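Local coordinates for peptide ABC transporter, peptide-binding protein (Thermus thermophilus, PDB 2D5W) that binds oligopeptides, here caught with a pentapeptide, and probably hands them to an ABC transporter for uptake across the membrane, at residues A[164-167]-A[168-171]; A[184-187]-A[188-192]. All blocks are in the same frame, centred on the assembly; numbering follows the deposited sequence.

Contact 1 (A[164-167]-A[168-171]); sequences PEWE and RVKA
Arg168 reaches back one helical turn to Glu165 and grips a single carboxylate oxygen side-on, with NE and NH2 together. NH2 lies 2.7 Å from Glu165 OE2, on that oxygen's anti side and close to the carboxylate plane, whereas NE, 2.9 Å from the same OE2, comes from above the plane. Both bonds are bent, and the two flat groups stand 64° apart. The bend of the arginine at chi3 (-77°) folds the guanidinium back over the preceding turn, where one face rests on Glu165 CA and Pro164 O. Val169, branched and apolar, suits the buried side: its CG1 meets Trp166 CZ3 at 4.0 Å, the two side chains crossing at about a right angle, and its other methyl, CG2, turns toward helix 182-194. Lys170 spends its chain on the indole. CG sits over the face of the five-membered ring, 3.6 Å from the centroid, in a CH-pi contact, and NZ then reaches Glu167 OE2 at 3.1 Å, with a weak second bond to OE1. Ala171 closes the turn through its backbone, N to Glu167 O at 3.1 Å. Glu109, on helix 101-112, accepts from both Trp166 NE1 and Lys170 NZ. The lysine ammonium thus lies between two carboxylates, an arrangement likely to favour its charged form and to offset the repulsion between Glu109 and Glu167.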
# COMPACT_ATOMS: atom_id res chain seq x y z
N PRO A 164 15.42 22.84 8.51
CA PRO A 164 15.35 24.28 8.27
C PRO A 164 14.08 24.71 7.53
O PRO A 164 13.41 25.66 7.92
CB PRO A 164 16.63 24.56 7.48
CG PRO A 164 17.59 23.55 8.06
CD PRO A 164 16.74 22.30 8.12
N GLU A 165 13.75 24.00 6.45
CA GLU A 165 12.55 24.33 5.70
C GLU A 165 11.31 24.08 6.55
O GLU A 165 10.36 24.85 6.51
CB GLU A 165 12.47 23.52 4.41
CG GLU A 165 11.20 23.79 3.60
CD GLU A 165 11.15 25.19 3.02
OE1 GLU A 165 10.06 25.59 2.55
OE2 GLU A 165 12.18 25.88 3.01
N TRP A 166 11.32 22.99 7.32
CA TRP A 166 10.19 22.67 8.17
C TRP A 166 9.90 23.81 9.15
O TRP A 166 8.74 24.14 9.40
CB TRP A 166 10.45 21.37 8.95
CG TRP A 166 9.39 21.06 9.97
CD1 TRP A 166 9.56 20.98 11.33
CD2 TRP A 166 8.00 20.82 9.73
NE1 TRP A 166 8.36 20.71 11.94
CE2 TRP A 166 7.38 20.61 10.98
CE3 TRP A 166 7.21 20.77 8.57
CZ2 TRP A 166 6.02 20.35 11.12
CZ3 TRP A 166 5.84 20.51 8.71
CH2 TRP A 166 5.26 20.30 9.97
N GLU A 167 10.94 24.41 9.70
CA GLU A 167 10.75 25.52 10.63
C GLU A 167 10.02 26.66 9.94
O GLU A 167 9.16 27.32 10.53
CB GLU A 167 12.09 26.00 11.19
CG GLU A 167 12.78 25.00 12.10
CD GLU A 167 11.90 24.57 13.27
OE1 GLU A 167 11.36 25.47 13.96
OE2 GLU A 167 11.76 23.36 13.50
N ARG A 168 10.36 26.91 8.68
CA ARG A 168 9.71 27.96 7.92
C ARG A 168 8.26 27.59 7.65
O ARG A 168 7.36 28.44 7.73
CB ARG A 168 10.44 28.21 6.60
CG ARG A 168 11.81 28.87 6.76
CD ARG A 168 12.38 29.30 5.42
NE ARG A 168 12.94 28.19 4.67
CZ ARG A 168 14.12 27.63 4.92
NH1 ARG A 168 14.88 28.08 5.91
NH2 ARG A 168 14.55 26.62 4.18
N VAL A 169 8.02 26.32 7.35
CA VAL A 169 6.67 25.83 7.08
C VAL A 169 5.81 25.97 8.34
O VAL A 169 4.67 26.43 8.27
CB VAL A 169 6.70 24.36 6.61
CG1 VAL A 169 5.28 23.80 6.51
CG2 VAL A 169 7.40 24.26 5.26
N LYS A 170 6.37 25.60 9.49
CA LYS A 170 5.64 25.71 10.75
C LYS A 170 5.24 27.15 11.03
O LYS A 170 4.12 27.43 11.46
CB LYS A 170 6.48 25.20 11.92
CG LYS A 170 6.62 23.69 11.99
CD LYS A 170 7.17 23.26 13.34
CE LYS A 170 8.55 23.84 13.61
NZ LYS A 170 9.06 23.43 14.94
N ALA A 171 6.17 28.07 10.79
CA ALA A 171 5.91 29.49 11.02
C ALA A 171 4.75 29.95 10.15
O ALA A 171 3.88 30.69 10.60
CB ALA A 171 7.16 30.31 10.71

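Contact 2 (A[184-187]-A[188-192])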
# COMPACT_ATOMS: atom_id res chain seq x y z
N LYS A 184 -5.59 25.66 1.99
CA LYS A 184 -4.29 26.32 2.03
C LYS A 184 -3.30 25.57 2.91
O LYS A 184 -2.12 25.47 2.58
CB LYS A 184 -4.44 27.77 2.52
CG LYS A 184 -5.05 28.71 1.49
CD LYS A 184 -6.38 28.19 0.95
CE LYS A 184 -6.86 29.01 -0.23
NZ LYS A 184 -8.10 28.43 -0.83
N LEU A 185 -3.78 25.03 4.02
CA LEU A 185 -2.92 24.29 4.94
C LEU A 185 -2.42 23.01 4.27
O LEU A 185 -1.25 22.65 4.40
CB LEU A 185 -3.69 23.95 6.21
CG LEU A 185 -2.89 23.28 7.33
CD1 LEU A 185 -1.69 24.14 7.73
CD2 LEU A 185 -3.80 23.06 8.52
N ASN A 186 -3.31 22.34 3.55
CA ASN A 186 -2.93 21.11 2.84
C ASN A 186 -1.85 21.43 1.81
O ASN A 186 -0.87 20.70 1.67
CB ASN A 186 -4.16 20.50 2.17
CG ASN A 186 -3.84 19.24 1.38
OD1 ASN A 186 -3.79 19.27 0.15
ND2 ASN A 186 -3.60 18.14 2.09
N GLU A 187 -2.04 22.53 1.08
CA GLU A 187 -1.07 22.94 0.07
C GLU A 187 0.29 23.23 0.70
O GLU A 187 1.33 22.86 0.16
CB GLU A 187 -1.57 24.18 -0.68
CG GLU A 187 -0.60 24.73 -1.70
CD GLU A 187 -1.20 25.86 -2.53
OE1 GLU A 187 -1.67 26.85 -1.93
OE2 GLU A 187 -1.20 25.74 -3.77
N LEU A 188 0.27 23.90 1.85
CA LEU A 188 1.50 24.24 2.55
C LEU A 188 2.31 22.99 2.88
O LEU A 188 3.51 22.93 2.62
CB LEU A 188 1.19 24.99 3.85
CG LEU A 188 2.39 25.48 4.65
CD1 LEU A 188 3.01 26.69 3.96
CD2 LEU A 188 1.95 25.86 6.05
N TYR A 189 1.65 21.99 3.45
CA TYR A 189 2.34 20.76 3.81
C TYR A 189 2.76 19.94 2.59
O TYR A 189 3.85 19.36 2.59
CB TYR A 189 1.49 19.93 4.77
CG TYR A 189 1.32 20.56 6.14
CD1 TYR A 189 2.39 21.20 6.77
CD2 TYR A 189 0.11 20.48 6.82
CE1 TYR A 189 2.25 21.74 8.05
CE2 TYR A 189 -0.04 21.02 8.09
CZ TYR A 189 1.04 21.64 8.70
OH TYR A 189 0.90 22.17 9.97
N ARG A 190 1.92 19.87 1.56
CA ARG A 190 2.29 19.12 0.37
C ARG A 190 3.54 19.73 -0.25
O ARG A 190 4.47 19.02 -0.64
CB ARG A 190 1.17 19.13 -0.68
CG ARG A 190 -0.09 18.39 -0.29
CD ARG A 190 -1.12 18.39 -1.43
NE ARG A 190 -0.83 17.40 -2.46
CZ ARG A 190 -0.29 17.67 -3.65
NH1 ARG A 190 0.03 18.91 -3.98
NH2 ARG A 190 -0.09 16.68 -4.52
N ASN A 191 3.57 21.06 -0.34
CA ASN A 191 4.71 21.75 -0.93
C ASN A 191 6.00 21.50 -0.16
O ASN A 191 7.08 21.48 -0.75
CB ASN A 191 4.43 23.25 -1.05
CG ASN A 191 3.38 23.56 -2.11
OD1 ASN A 191 3.08 22.72 -2.96
ND2 ASN A 191 2.83 24.77 -2.06
N PHE A 192 5.88 21.31 1.15
CA PHE A 192 7.05 21.03 1.98
C PHE A 192 7.71 19.74 1.48
O PHE A 192 8.90 19.71 1.17
CB PHE A 192 6.63 20.89 3.44
CG PHE A 192 7.69 20.27 4.32
CD1 PHE A 192 8.93 20.87 4.48
CD2 PHE A 192 7.43 19.08 4.99
CE1 PHE A 192 9.91 20.29 5.30
CE2 PHE A 192 8.39 18.49 5.80
CZ PHE A 192 9.63 19.10 5.96
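Leu185 and Tyr189, one turn apart, run side by side in the same direction, and the leucine methyl CD1 lies 3.5 Å from Tyr189 CE2. CG of the leucine also touches that ring carbon, while Leu188 CD2 approaches Leu185 CD1 more loosely, at 4.4 Å. With chi1 at -175°, Leu185 swings CG away from its own backbone N and forward along the helix, which carries its branched end to the tyrosine ring. A second pair, Asn186 and Arg190, meets on another side of the helix: the aliphatic CD of the arginine passes 3.2 Å from Asn186 OD1, with the amide and guanidinium planes 29° apart. Glu187 CG likewise packs 3.4 Å from Asn191 ND2. Beneath these side chains four successive i to i+4 backbone bonds set the spacing, among them Tyr189 N to Leu185 O at 3.1 Å and Arg190 N to Asn186 O at 2.9 Å.

Farther out, Tyr189 OH bonds to the carbonyl of Lys114, and the arginine carries its charge to Asp449 through NE; Asn186 OD1 has a weak bond from Arg454. Replacing Tyr189 by an alanine would probably leave Leu185 CD1 without its ring neighbour and the Lys114 carbonyl without this donor. Tyrosine suits the place because its ring is buried against apolar groups while its hydroxyl still answers a backbone carbonyl. Leu188, meanwhile, rests on Val169 and Ala173 of helix 159-173. The whole is an amphipathic alpha-helix, with an apolar face on which Leu188, Tyr189 and Phe192 pack against helix 159-173 and a polar face bearing Glu187 and Asn191.

Overall arrangement
Contacts 1 and 2 each take in about two turns of one of two helices that follow one another in the chain, 159-173 and 182-194, and their centres lie about 12 Å apart. They touch directly: Val169 CG2 is 3.8 Å from Phe192 CD1, and Val169 O is 3.6 Å from Leu188 CD2. Phe192 also meets the Trp166 ring, the planes at about 50°, and lies 3.8 Å by its CD1 from Glu165 CG. The valine of contact 1 is thus packed between residues of contact 2. Both lie on the same side of the chain's centre, their own centres about 29 and 22 Å from it.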